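Local coordinates for protein trichothecene 3-O-acetyltransferase TRI101 (Fusarium sporotrichioides, PDB 2ZBA) that transfers an acetyl group from acetyl coenzyme A to the 3-hydroxyl of trichothecene mycotoxins during the biosynthesis of toxins such as T-2, at residues 49-54 with 398-403; 126-131 with 145-150; 206-211 with 355-360; 382-387 with 414-419. All coordinates share one frame; numbering follows the deposited sequence. Where two conformers were deposited one is given.

Contact 1: 49-54 with 398-403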
loop_
_atom_site.group_PDB
_atom_site.type_symbol
_atom_site.label_atom_id
_atom_site.label_comp_id
_atom_site.label_asym_id
_atom_site.label_seq_id
_atom_site.Cartn_x
_atom_site.Cartn_y
_atom_site.Cartn_z
ATOM N N SER A 49 27.926 1.350 0.239
ATOM C CA SER A 49 28.595 0.087 0.576
ATOM C C SER A 49 27.841 -0.721 1.624
ATOM O O SER A 49 27.750 -1.955 1.528
ATOM C CB SER A 49 30.033 0.337 1.039
ATOM O OG SER A 49 30.859 0.681 -0.061
ATOM N N THR A 50 27.315 -0.028 2.627
ATOM C CA THR A 50 26.532 -0.645 3.692
ATOM C C THR A 50 25.245 -1.288 3.146
ATOM O O THR A 50 24.866 -2.375 3.580
ATOM C CB THR A 50 26.192 0.390 4.771
ATOM O OG1 THR A 50 27.402 1.030 5.187
ATOM C CG2 THR A 50 25.489 -0.248 5.971
ATOM N N LEU A 51 24.589 -0.625 2.193
ATOM C CA LEU A 51 23.359 -1.175 1.623
ATOM C C LEU A 51 23.655 -2.360 0.707
ATOM O O LEU A 51 22.950 -3.373 0.748
ATOM C CB LEU A 51 22.542 -0.100 0.899
ATOM C CG LEU A 51 21.232 -0.525 0.196
ATOM C CD1 LEU A 51 20.219 -1.224 1.147
ATOM C CD2 LEU A 51 20.609 0.680 -0.467
ATOM N N GLU A 52 24.708 -2.232 -0.103
ATOM C CA GLU A 52 25.152 -3.310 -0.986
ATOM C C GLU A 52 25.403 -4.608 -0.225
ATOM O O GLU A 52 25.059 -5.691 -0.705
ATOM C CB GLU A 52 26.424 -2.907 -1.742
ATOM C CG GLU A 52 26.244 -1.813 -2.807
ATOM C CD GLU A 52 27.584 -1.285 -3.324
ATOM O OE1 GLU A 52 28.620 -1.528 -2.661
ATOM O OE2 GLU A 52 27.609 -0.629 -4.389
ATOM N N GLU A 53 25.996 -4.483 0.962
ATOM C CA GLU A 53 26.365 -5.630 1.803
ATOM C C GLU A 53 25.173 -6.259 2.513
ATOM O O GLU A 53 25.129 -7.483 2.702
ATOM C CB GLU A 53 27.432 -5.226 2.833
ATOM C CG GLU A 53 28.811 -5.041 2.233
ATOM C CD GLU A 53 29.584 -6.347 2.121
ATOM O OE1 GLU A 53 29.353 -7.091 1.144
ATOM N N GLY A 54 24.224 -5.418 2.919
ATOM C CA GLY A 54 22.949 -5.892 3.431
ATOM C C GLY A 54 22.158 -6.646 2.369
ATOM O O GLY A 54 21.545 -7.677 2.664
ATOM N N PHE A 398 19.202 1.007 8.844
ATOM C CA PHE A 398 20.036 0.280 7.850
ATOM C C PHE A 398 21.552 0.307 8.112
ATOM O O PHE A 398 22.344 0.143 7.173
ATOM C CB PHE A 398 19.776 0.775 6.416
ATOM C CG PHE A 398 18.362 0.619 5.951
ATOM C CD1 PHE A 398 17.909 -0.598 5.454
ATOM C CD2 PHE A 398 17.483 1.705 5.984
ATOM C CE1 PHE A 398 16.590 -0.738 5.015
ATOM C CE2 PHE A 398 16.167 1.577 5.553
ATOM C CZ PHE A 398 15.720 0.344 5.066
ATOM N N GLY A 399 21.956 0.508 9.369
ATOM C CA GLY A 399 23.371 0.733 9.700
ATOM C C GLY A 399 24.001 1.954 9.045
ATOM O O GLY A 399 25.230 2.102 9.048
ATOM N N PHE A 400 23.168 2.838 8.496
ATOM C CA PHE A 400 23.648 3.990 7.721
ATOM C C PHE A 400 24.300 5.053 8.620
ATOM O O PHE A 400 25.027 5.923 8.134
ATOM C CB PHE A 400 22.506 4.641 6.922
ATOM C CG PHE A 400 21.996 3.813 5.759
ATOM C CD1 PHE A 400 22.740 2.756 5.234
ATOM C CD2 PHE A 400 20.786 4.143 5.150
ATOM C CE1 PHE A 400 22.265 2.015 4.146
ATOM C CE2 PHE A 400 20.306 3.415 4.070
ATOM C CZ PHE A 400 21.051 2.351 3.564
ATOM N N GLY A 401 23.994 4.994 9.913
ATOM C CA GLY A 401 24.500 5.955 10.899
ATOM C C GLY A 401 23.782 7.292 10.898
ATOM O O GLY A 401 24.284 8.280 11.471
ATOM N N LEU A 402 22.607 7.338 10.271
ATOM C CA LEU A 402 21.891 8.610 10.089
ATOM C C LEU A 402 20.710 8.796 11.040
ATOM O O LEU A 402 19.993 9.797 10.958
ATOM C CB LEU A 402 21.409 8.749 8.645
ATOM C CG LEU A 402 22.432 8.447 7.557
ATOM C CD1 LEU A 402 21.757 8.374 6.183
ATOM C CD2 LEU A 402 23.559 9.495 7.583
ATOM N N GLY A 403 20.521 7.827 11.934
ATOM C CA GLY A 403 19.303 7.735 12.746
ATOM C C GLY A 403 18.135 7.169 11.935
ATOM O O GLY A 403 18.305 6.669 10.816
#
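Thr50 and Leu51, on one turn of helix 44-61, meet the ring of Phe400 at its edge, and the side chain of Phe400 is the one to follow outward. Its CG stands anti to the carbonyl carbon (chi1 -70°), which carries the ring across the gap to the helix. CB and CG make no contact with the helix segment. CD1 is the first atom to touch, 4.1 Å from the methyl CG2 of Thr50. CE1 then reaches CB of Leu51 at 3.9 Å, and CZ lies at the same distance from that CB. Both helix atoms sit near the ring plane, while CB of Phe398 covers one face, 3.4 Å above the centre of the ring. Thr50 CG2 also approaches the loop backbone, 3.4 Å from the carbonyl O of Phe398. No hydrogen bond crosses this interface: the hydroxyl of Thr50 is turned back onto its own helix, bonded to Thr46 O. Gly399 takes the bend with positive phi. This is plain apolar packing away from the acetyl-transfer site. It joins the loop preceding strand 407-409 to helix 44-61, with Leu51 and Phe398 both continuing onto helix 170-184 and onto Leu159 of strand 156-164.

Contact 2: 126-131 with 145-150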
loop_
_atom_site.group_PDB
_atom_site.type_symbol
_atom_site.label_atom_id
_atom_site.label_comp_id
_atom_site.label_asym_id
_atom_site.label_seq_id
_atom_site.Cartn_x
_atom_site.Cartn_y
_atom_site.Cartn_z
ATOM N N ALA A 126 12.253 6.981 -7.835
ATOM C CA ALA A 126 12.010 5.529 -7.875
ATOM C C ALA A 126 12.669 4.837 -9.086
ATOM O O ALA A 126 12.776 5.438 -10.164
ATOM C CB ALA A 126 10.519 5.257 -7.859
ATOM N N PRO A 127 13.113 3.572 -8.910
ATOM C CA PRO A 127 13.824 2.884 -10.000
ATOM C C PRO A 127 12.917 2.408 -11.133
ATOM O O PRO A 127 13.395 2.213 -12.257
ATOM C CB PRO A 127 14.490 1.697 -9.294
ATOM C CG PRO A 127 13.585 1.400 -8.127
ATOM C CD PRO A 127 13.014 2.738 -7.694
ATOM N N ARG A 128 11.629 2.228 -10.834
ATOM C CA ARG A 128 10.618 1.885 -11.834
ATOM C C ARG A 128 9.299 2.536 -11.467
ATOM O O ARG A 128 9.047 2.804 -10.297
ATOM C CB ARG A 128 10.338 0.396 -11.799
ATOM C CG ARG A 128 11.256 -0.477 -12.541
ATOM C CD ARG A 128 10.602 -1.816 -12.505
ATOM N NE ARG A 128 9.485 -1.869 -13.442
ATOM C CZ ARG A 128 9.429 -2.706 -14.474
ATOM N NH1 ARG A 128 8.382 -2.695 -15.289
ATOM N NH2 ARG A 128 10.424 -3.560 -14.689
ATOM N N LYS A 129 8.428 2.700 -12.458
ATOM C CA LYS A 129 7.115 3.315 -12.254
ATOM C C LYS A 129 6.105 2.402 -11.539
ATOM O O LYS A 129 6.223 1.171 -11.557
ATOM C CB LYS A 129 6.558 3.785 -13.590
ATOM C CG LYS A 129 7.219 5.025 -14.154
ATOM C CD LYS A 129 6.773 5.279 -15.614
ATOM C CE LYS A 129 5.267 5.462 -15.742
ATOM N NZ LYS A 129 4.802 6.703 -15.048
ATOM N N THR A 130 5.112 3.019 -10.903
ATOM C CA THR A 130 4.042 2.286 -10.235
ATOM C C THR A 130 3.218 1.464 -11.239
ATOM O O THR A 130 2.950 0.285 -11.018
ATOM C CB THR A 130 3.114 3.244 -9.428
ATOM O OG1 THR A 130 3.886 3.933 -8.433
ATOM C CG2 THR A 130 1.983 2.463 -8.729
ATOM N N LEU A 131 2.843 2.100 -12.343
ATOM C CA LEU A 131 1.971 1.493 -13.352
ATOM C C LEU A 131 2.740 1.085 -14.615
ATOM O O LEU A 131 3.667 1.774 -15.036
ATOM C CB LEU A 131 0.826 2.453 -13.713
ATOM C CG LEU A 131 -0.075 2.987 -12.580
ATOM C CD1 LEU A 131 -1.000 4.092 -13.056
ATOM C CD2 LEU A 131 -0.885 1.889 -11.929
ATOM N N VAL A 145 11.382 -8.731 -8.484
ATOM C CA VAL A 145 10.564 -8.817 -7.267
ATOM C C VAL A 145 10.758 -7.541 -6.411
ATOM O O VAL A 145 9.795 -6.967 -5.882
ATOM C CB VAL A 145 10.933 -10.118 -6.498
ATOM C CG1 VAL A 145 10.410 -10.130 -5.048
ATOM C CG2 VAL A 145 10.440 -11.336 -7.256
ATOM N N LEU A 146 12.010 -7.086 -6.332
ATOM C CA LEU A 146 12.380 -5.972 -5.471
ATOM C C LEU A 146 13.452 -5.137 -6.167
ATOM O O LEU A 146 14.410 -5.682 -6.713
ATOM C CB LEU A 146 12.878 -6.521 -4.123
ATOM C CG LEU A 146 12.920 -5.616 -2.878
ATOM C CD1 LEU A 146 11.522 -5.315 -2.326
ATOM C CD2 LEU A 146 13.783 -6.263 -1.775
ATOM N N LEU A 147 13.269 -3.820 -6.184
ATOM C CA LEU A 147 14.278 -2.889 -6.715
ATOM C C LEU A 147 14.486 -1.781 -5.694
ATOM O O LEU A 147 13.556 -1.399 -4.980
ATOM C CB LEU A 147 13.837 -2.252 -8.048
ATOM C CG LEU A 147 13.631 -3.010 -9.370
ATOM C CD1 LEU A 147 12.201 -3.501 -9.487
ATOM C CD2 LEU A 147 13.911 -2.058 -10.527
ATOM N N LEU A 148 15.698 -1.242 -5.642
ATOM C CA LEU A 148 15.990 -0.156 -4.708
ATOM C C LEU A 148 16.613 1.013 -5.448
ATOM O O LEU A 148 17.390 0.829 -6.389
ATOM C CB LEU A 148 16.912 -0.639 -3.573
ATOM C CG LEU A 148 16.341 -1.667 -2.581
ATOM C CD1 LEU A 148 16.542 -3.102 -3.070
ATOM C CD2 LEU A 148 16.919 -1.519 -1.187
ATOM N N GLN A 149 16.235 2.220 -5.048
ATOM C CA GLN A 149 16.962 3.393 -5.481
ATOM C C GLN A 149 17.455 4.192 -4.296
ATOM O O GLN A 149 16.677 4.556 -3.418
ATOM C CB GLN A 149 16.101 4.267 -6.375
ATOM C CG GLN A 149 16.845 5.432 -6.944
ATOM C CD GLN A 149 16.354 5.751 -8.305
ATOM O OE1 GLN A 149 16.169 4.839 -9.124
ATOM N NE2 GLN A 149 16.107 7.027 -8.572
ATOM N N LEU A 150 18.754 4.467 -4.293
ATOM C CA LEU A 150 19.377 5.303 -3.299
ATOM C C LEU A 150 19.664 6.629 -3.968
ATOM O O LEU A 150 20.457 6.705 -4.906
ATOM C CB LEU A 150 20.657 4.633 -2.812
ATOM C CG LEU A 150 21.250 4.949 -1.440
ATOM C CD1 LEU A 150 20.229 4.780 -0.297
ATOM C CD2 LEU A 150 22.482 4.065 -1.229
HETATM O O HOH W 1 14.171 7.482 -10.873
#
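Leu147 and Gln149 reach from one face of strand 146-153 to Pro127 and Arg128, in the loop that leaves helix 122-125; the strand belongs to the mixed sheet of the N-terminal domain of this BAHD-superfamily enzyme. Leu147 comes first. Its CB lies 3.7 Å from CG of the Pro127 ring, and CG, anti to the carbonyl carbon (chi1 -66°), sends the two methyls on toward Arg128. There CD2 meets Arg128 CG at 3.7 Å and CD1 meets Arg128 CD at 3.8 Å, so the leucine fork packs against the aliphatic part of the arginine, whose NH2 is bonded to Pro142 O. Leu148 turns its side chain the other way, toward helix 44-61, and offers Pro127 little more than its backbone carbon. Gln149 returns to the contact face and runs antiparallel to the proline side chain, its CB 3.7 Å from Pro127 CD. Its amide oxygen OE1 lies 3.2 Å from Pro127 CA, and the proline nitrogen nearby, lacking an N-H, cannot donate to it. NE2 is held by Asn151 OD1 and also donates to a water at 3.0 Å; that water lies 2.6 Å from Ala126 O, bridging the two segments.

Contact 3: 206-211 with 355-360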
loop_
_atom_site.group_PDB
_atom_site.type_symbol
_atom_site.label_atom_id
_atom_site.label_comp_id
_atom_site.label_asym_id
_atom_site.label_seq_id
_atom_site.Cartn_x
_atom_site.Cartn_y
_atom_site.Cartn_z
ATOM N N PRO A 206 -5.909 -21.894 2.705
ATOM C CA PRO A 206 -6.458 -23.219 2.396
ATOM C C PRO A 206 -7.645 -23.150 1.446
ATOM O O PRO A 206 -8.532 -22.302 1.602
ATOM C CB PRO A 206 -6.889 -23.749 3.780
ATOM C CG PRO A 206 -6.034 -23.014 4.749
ATOM C CD PRO A 206 -5.950 -21.621 4.154
ATOM N N LEU A 207 -7.656 -24.023 0.443
ATOM C CA LEU A 207 -8.749 -24.030 -0.531
ATOM C C LEU A 207 -9.986 -24.688 0.083
ATOM O O LEU A 207 -9.866 -25.545 0.970
ATOM C CB LEU A 207 -8.321 -24.729 -1.828
ATOM C CG LEU A 207 -7.824 -23.942 -3.054
ATOM C CD1 LEU A 207 -7.259 -22.526 -2.780
ATOM C CD2 LEU A 207 -6.858 -24.806 -3.838
ATOM N N LEU A 208 -11.166 -24.266 -0.372
ATOM C CA LEU A 208 -12.438 -24.821 0.111
ATOM C C LEU A 208 -12.763 -26.138 -0.586
ATOM O O LEU A 208 -12.682 -26.218 -1.820
ATOM C CB LEU A 208 -13.578 -23.816 -0.111
ATOM C CG LEU A 208 -13.440 -22.480 0.632
ATOM C CD1 LEU A 208 -14.552 -21.538 0.228
ATOM C CD2 LEU A 208 -13.431 -22.681 2.143
ATOM N N GLU A 209 -13.136 -27.157 0.194
ATOM C CA GLU A 209 -13.319 -28.532 -0.344
ATOM C C GLU A 209 -14.396 -28.626 -1.421
ATOM O O GLU A 209 -14.169 -29.218 -2.478
ATOM C CB GLU A 209 -13.572 -29.555 0.767
ATOM N N ASN A 210 -15.559 -28.036 -1.156
ATOM C CA ASN A 210 -16.591 -27.877 -2.161
ATOM C C ASN A 210 -16.965 -26.414 -2.179
ATOM O O ASN A 210 -17.217 -25.798 -1.114
ATOM C CB ASN A 210 -17.828 -28.728 -1.844
ATOM N N TYR A 211 -16.978 -25.851 -3.383
ATOM C CA TYR A 211 -17.210 -24.421 -3.573
ATOM C C TYR A 211 -17.688 -24.116 -4.990
ATOM O O TYR A 211 -17.102 -24.592 -5.980
ATOM C CB TYR A 211 -15.942 -23.607 -3.265
ATOM C CG TYR A 211 -16.127 -22.134 -3.554
ATOM C CD1 TYR A 211 -16.919 -21.334 -2.719
ATOM C CD2 TYR A 211 -15.564 -21.549 -4.701
ATOM C CE1 TYR A 211 -17.124 -19.963 -2.999
ATOM C CE2 TYR A 211 -15.774 -20.182 -4.992
ATOM C CZ TYR A 211 -16.543 -19.402 -4.122
ATOM O OH TYR A 211 -16.761 -18.070 -4.395
ATOM N N THR A 355 -11.969 -14.648 1.682
ATOM C CA THR A 355 -10.605 -14.735 1.142
ATOM C C THR A 355 -10.351 -16.122 0.561
ATOM O O THR A 355 -9.814 -16.262 -0.548
ATOM C CB THR A 355 -9.547 -14.368 2.220
ATOM O OG1 THR A 355 -9.726 -13.000 2.618
ATOM C CG2 THR A 355 -8.112 -14.511 1.695
ATOM N N GLN A 356 -10.758 -17.142 1.312
ATOM C CA GLN A 356 -10.673 -18.535 0.857
ATOM C C GLN A 356 -11.591 -18.766 -0.332
ATOM O O GLN A 356 -11.246 -19.541 -1.215
ATOM C CB GLN A 356 -11.035 -19.520 1.979
ATOM C CG GLN A 356 -10.033 -19.517 3.157
ATOM C CD GLN A 356 -10.321 -20.620 4.154
ATOM O OE1 GLN A 356 -10.013 -21.811 3.917
ATOM N NE2 GLN A 356 -10.939 -20.242 5.275
ATOM N N ALA A 357 -12.760 -18.115 -0.350
ATOM C CA ALA A 357 -13.651 -18.241 -1.530
ATOM C C ALA A 357 -12.964 -17.661 -2.777
ATOM O O ALA A 357 -13.007 -18.253 -3.846
ATOM C CB ALA A 357 -14.969 -17.569 -1.293
ATOM N N LEU A 358 -12.329 -16.500 -2.623
ATOM C CA LEU A 358 -11.581 -15.865 -3.708
ATOM C C LEU A 358 -10.478 -16.768 -4.201
ATOM O O LEU A 358 -10.344 -16.965 -5.419
ATOM C CB LEU A 358 -11.008 -14.501 -3.276
ATOM C CG LEU A 358 -10.203 -13.662 -4.306
ATOM C CD1 LEU A 358 -11.058 -13.232 -5.529
ATOM C CD2 LEU A 358 -9.591 -12.422 -3.639
ATOM N N ALA A 359 -9.709 -17.336 -3.269
ATOM C CA ALA A 359 -8.559 -18.173 -3.607
ATOM C C ALA A 359 -9.024 -19.439 -4.329
ATOM O O ALA A 359 -8.433 -19.838 -5.336
ATOM C CB ALA A 359 -7.757 -18.527 -2.344
ATOM N N THR A 360 -10.123 -20.021 -3.853
ATOM C CA THR A 360 -10.678 -21.229 -4.479
ATOM C C THR A 360 -11.145 -20.927 -5.903
ATOM O O THR A 360 -10.783 -21.632 -6.835
ATOM C CB THR A 360 -11.813 -21.826 -3.646
ATOM O OG1 THR A 360 -11.356 -21.979 -2.313
ATOM C CG2 THR A 360 -12.238 -23.231 -4.168
#
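Leu208 and Thr360 make the tight centre of this contact. The backbone N of Leu208 donates to Thr360 OG1 at 3.0 Å along an almost straight path (173°), and the same hydroxyl donates a hydrogen bond to Gln356 O, one turn back, at 2.7 Å. That carbonyl also accepts from Thr360 N, the two donors approaching from opposite faces of its plane. The threonine oxygen thus relays a loop amide into the helix backbone, and two bonds fix its rotation. Beside it Leu208 CD1 rests 3.8 Å from Ala357 CA. Tyr211, with CG anti to its own nitrogen (chi1 176°), swings its ring back over the helix: Ala357 CA lies 4.0 Å above one face, toward the rim, and the tyrosine OH is bonded to Glu216. Toward solvent the packing thins. Pro206 and Leu207 are exposed, and Leu207 CD1 lies 3.9 Å from Ala359 C. Between Leu208 and Tyr211 the loop turns outward at Glu209 and Asn210, both modelled only as far as CB. This part of the loop between helix 191-197 and strand 237-244 is thereby laid against helix 348-363, where Leu207 also touches His363, Leu208 Arg353 and Tyr211 Tyr361.

Contact 4: 382-387 with 414-419; sequences SIMLSS and EPFESL. With ZBA (12,13-Epoxytrichothec-9-ene-3,4,8,15-tetrol-4,15-diacetate-8-isovalerate), chain F.
Met384, a selenomethionine here, bends at chi2 (143°) and again at chi3 (74°), folding its CE toward Phe416; the phenylalanine, with CG anti to its nitrogen (chi1 -155°), brings its ring up from the other segment. The two groups touch loosely, but both border the same oxygen of the bound T-2 toxin: O18 of the isovalerate ester lies 3.3 Å from Met384 CE and 3.1 Å from Phe416 CE2. Farther along the ester, toxin carbon C48 is 3.3 Å from Phe416 CE1. Leu419 adds its branched end, CD1 standing 3.6 Å from C36, the epoxide methylene, while Ser386 CB comes within 3.5 Å of the epoxide oxygen O11.

Beneath these side chains the backbones join as parallel strands, with Met384 paired with Leu419. Met384 N donates to Ser418 O at 2.9 Å, and the chain reaches that point through a type II turn from Phe416 to Leu419, with Ser418 taking positive phi. Ser418 OG is bonded to Pro379 O and Arg285, and Arg285 also holds Ser382 O, tying the start of both strands to helix 269-285.

Ser386 belongs to both pockets, since its OG makes a weak hydrogen bond to coenzyme A. From these two segments the toxin receives mostly carbon surface around its ester and epoxide, with no hydrogen bond; Tyr421 OH, on the strand that follows, supplies one. Recognition at this wall therefore appears to rest on shape and apolar contact more than on polar pairing.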
loop_
_atom_site.group_PDB
_atom_site.type_symbol
_atom_site.label_atom_id
_atom_site.label_comp_id
_atom_site.label_asym_id
_atom_site.label_seq_id
_atom_site.Cartn_x
_atom_site.Cartn_y
_atom_site.Cartn_z
ATOM N N SER A 382 -16.757 6.266 -5.777
ATOM C CA SER A 382 -16.198 5.303 -4.831
ATOM C C SER A 382 -15.035 5.893 -4.029
ATOM O O SER A 382 -14.677 7.062 -4.195
ATOM C CB SER A 382 -15.786 4.009 -5.545
ATOM O OG SER A 382 -14.611 4.205 -6.315
ATOM N N ILE A 383 -14.495 5.083 -3.120
ATOM C CA ILE A 383 -13.214 5.329 -2.481
ATOM C C ILE A 383 -12.506 3.982 -2.436
ATOM O O ILE A 383 -13.121 2.953 -2.132
ATOM C CB ILE A 383 -13.331 5.922 -1.058
ATOM C CG1 ILE A 383 -13.865 7.356 -1.115
ATOM C CG2 ILE A 383 -11.970 5.901 -0.374
ATOM C CD1 ILE A 383 -14.203 7.957 0.209
HETATM N N MSE A 384 -11.216 3.991 -2.763
HETATM C CA MSE A 384 -10.391 2.798 -2.690
HETATM C C MSE A 384 -9.172 3.103 -1.816
HETATM O O MSE A 384 -8.201 3.706 -2.257
HETATM C CB MSE A 384 -10.003 2.362 -4.104
HETATM C CG MSE A 384 -11.182 2.442 -5.086
HETATM SE SE MSE A 384 -10.674 3.017 -6.883
HETATM C CE MSE A 384 -9.899 1.573 -7.408
ATOM N N LEU A 385 -9.247 2.693 -0.557
ATOM C CA LEU A 385 -8.256 3.078 0.438
ATOM C C LEU A 385 -7.408 1.922 0.919
ATOM O O LEU A 385 -7.937 0.862 1.258
ATOM C CB LEU A 385 -8.943 3.717 1.638
ATOM C CG LEU A 385 -8.074 3.925 2.890
ATOM C CD1 LEU A 385 -7.122 5.098 2.724
ATOM C CD2 LEU A 385 -8.949 4.077 4.147
ATOM N N SER A 386 -6.094 2.137 0.944
ATOM C CA SER A 386 -5.167 1.235 1.598
ATOM C C SER A 386 -4.376 1.910 2.731
ATOM O O SER A 386 -3.500 2.743 2.492
ATOM C CB SER A 386 -4.184 0.639 0.601
ATOM O OG SER A 386 -3.293 -0.233 1.275
ATOM N N SER A 387 -4.677 1.510 3.960
ATOM C CA SER A 387 -3.962 1.985 5.145
ATOM C C SER A 387 -2.642 1.253 5.336
ATOM O O SER A 387 -2.637 0.056 5.601
ATOM C CB SER A 387 -4.822 1.794 6.393
ATOM O OG SER A 387 -4.060 2.019 7.554
ATOM N N GLU A 414 0.723 8.856 -11.526
ATOM C CA GLU A 414 -0.396 9.446 -12.264
ATOM C C GLU A 414 -1.594 9.631 -11.359
ATOM O O GLU A 414 -1.830 8.795 -10.500
ATOM C CB GLU A 414 -0.801 8.554 -13.448
ATOM C CG GLU A 414 0.162 8.598 -14.604
ATOM C CD GLU A 414 1.228 7.515 -14.545
ATOM O OE1 GLU A 414 1.230 6.695 -13.591
ATOM O OE2 GLU A 414 2.061 7.482 -15.478
ATOM N N PRO A 415 -2.355 10.729 -11.560
ATOM C CA PRO A 415 -3.608 10.962 -10.864
ATOM C C PRO A 415 -4.524 9.767 -11.058
ATOM O O PRO A 415 -4.573 9.199 -12.131
ATOM C CB PRO A 415 -4.178 12.185 -11.572
ATOM C CG PRO A 415 -2.992 12.904 -12.076
ATOM C CD PRO A 415 -2.036 11.836 -12.485
ATOM N N PHE A 416 -5.210 9.370 -10.000
ATOM C CA PHE A 416 -6.025 8.186 -10.032
ATOM C C PHE A 416 -7.193 8.439 -9.098
ATOM O O PHE A 416 -7.118 8.182 -7.893
ATOM C CB PHE A 416 -5.196 7.003 -9.570
ATOM C CG PHE A 416 -5.673 5.698 -10.083
ATOM C CD1 PHE A 416 -4.939 5.014 -11.036
ATOM C CD2 PHE A 416 -6.842 5.124 -9.586
ATOM C CE1 PHE A 416 -5.365 3.792 -11.505
ATOM C CE2 PHE A 416 -7.286 3.897 -10.053
ATOM C CZ PHE A 416 -6.546 3.228 -11.018
ATOM N N GLU A 417 -8.266 8.974 -9.672
ATOM C CA GLU A 417 -9.353 9.496 -8.883
ATOM C C GLU A 417 -9.931 8.443 -7.917
ATOM O O GLU A 417 -10.184 7.302 -8.309
ATOM C CB GLU A 417 -10.437 10.047 -9.794
ATOM C CG GLU A 417 -11.475 10.798 -9.053
ATOM C CD GLU A 417 -12.714 11.024 -9.863
ATOM O OE1 GLU A 417 -12.811 10.498 -10.997
ATOM O OE2 GLU A 417 -13.593 11.738 -9.363
ATOM N N SER A 418 -10.104 8.861 -6.664
ATOM C CA SER A 418 -10.717 8.076 -5.584
ATOM C C SER A 418 -9.776 7.084 -4.926
ATOM O O SER A 418 -10.145 6.427 -3.952
ATOM C CB SER A 418 -11.998 7.376 -6.060
ATOM O OG SER A 418 -12.958 8.343 -6.470
ATOM N N LEU A 419 -8.553 6.990 -5.447
ATOM C CA LEU A 419 -7.539 6.131 -4.845
ATOM C C LEU A 419 -6.860 6.855 -3.697
ATOM O O LEU A 419 -6.574 8.036 -3.805
ATOM C CB LEU A 419 -6.525 5.626 -5.891
ATOM C CG LEU A 419 -5.415 4.674 -5.432
ATOM C CD1 LEU A 419 -5.965 3.264 -5.057
ATOM C CD2 LEU A 419 -4.361 4.584 -6.530
HETATM O O18 ZBA F . -6.775 1.208 -8.516
HETATM C C44 ZBA F . -6.038 0.431 -9.069
HETATM C C45 ZBA F . -6.344 -0.374 -10.280
HETATM C C46 ZBA F . -5.240 -0.520 -11.250
HETATM C C48 ZBA F . -4.646 0.590 -11.958
HETATM C C47 ZBA F . -4.628 -1.821 -11.627
HETATM O O17 ZBA F . -4.811 0.235 -8.588
HETATM C C31 ZBA F . -4.424 0.713 -7.263
HETATM C C30 ZBA F . -5.151 -0.059 -6.173
HETATM C C32 ZBA F . -2.929 0.662 -7.234
HETATM C C39 ZBA F . -2.254 1.493 -8.281
HETATM C C33 ZBA F . -2.291 -0.047 -6.328
HETATM C C34 ZBA F . -2.967 -0.800 -5.236
HETATM O O10 ZBA F . -3.034 0.083 -4.053
HETATM C C29 ZBA F . -4.425 -1.303 -5.549
HETATM C C38 ZBA F . -4.344 -2.446 -6.585
HETATM O O12 ZBA F . -5.591 -2.538 -7.315
HETATM C C40 ZBA F . -5.849 -3.697 -7.919
HETATM C C41 ZBA F . -7.119 -3.632 -8.702
HETATM O O13 ZBA F . -5.193 -4.640 -7.857
HETATM C C28 ZBA F . -5.135 -1.817 -4.195
HETATM C C37 ZBA F . -6.529 -2.433 -4.494
HETATM C C35 ZBA F . -5.176 -0.625 -3.221
HETATM C C25 ZBA F . -3.754 -0.401 -2.902
HETATM C C36 ZBA F . -6.236 0.331 -3.028
HETATM O O11 ZBA F . -5.995 -0.694 -2.051
HETATM C C27 ZBA F . -4.170 -2.769 -3.353
HETATM C C26 ZBA F . -3.451 -1.805 -2.423
HETATM O O16 ZBA F . -2.065 -2.010 -2.323
HETATM O O14 ZBA F . -4.803 -3.815 -2.554
#

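How the contacts relate
Contact 4 supplies most of the toxin-pocket residues among the four, with Leu131 of contact 2 adding one. Contact 2 comes nearest: its centre is 21 Å from that of contact 4, and the two are joined by a salt bridge, Lys129 NZ to Glu414 OE2 at 2.9 Å. Contact 1 backs onto contact 2 through Leu51 CD2 and Leu150 CD2, 3.9 Å apart, so the three form a chain of touching regions from the outer helix to the ligand. Contact 3 stands apart, its nearest atoms about 14 Å from contact 4; a bound calcium ion lies about 12 Å from the side chain of Tyr211 and about as far from that of Ser382 in contact 4.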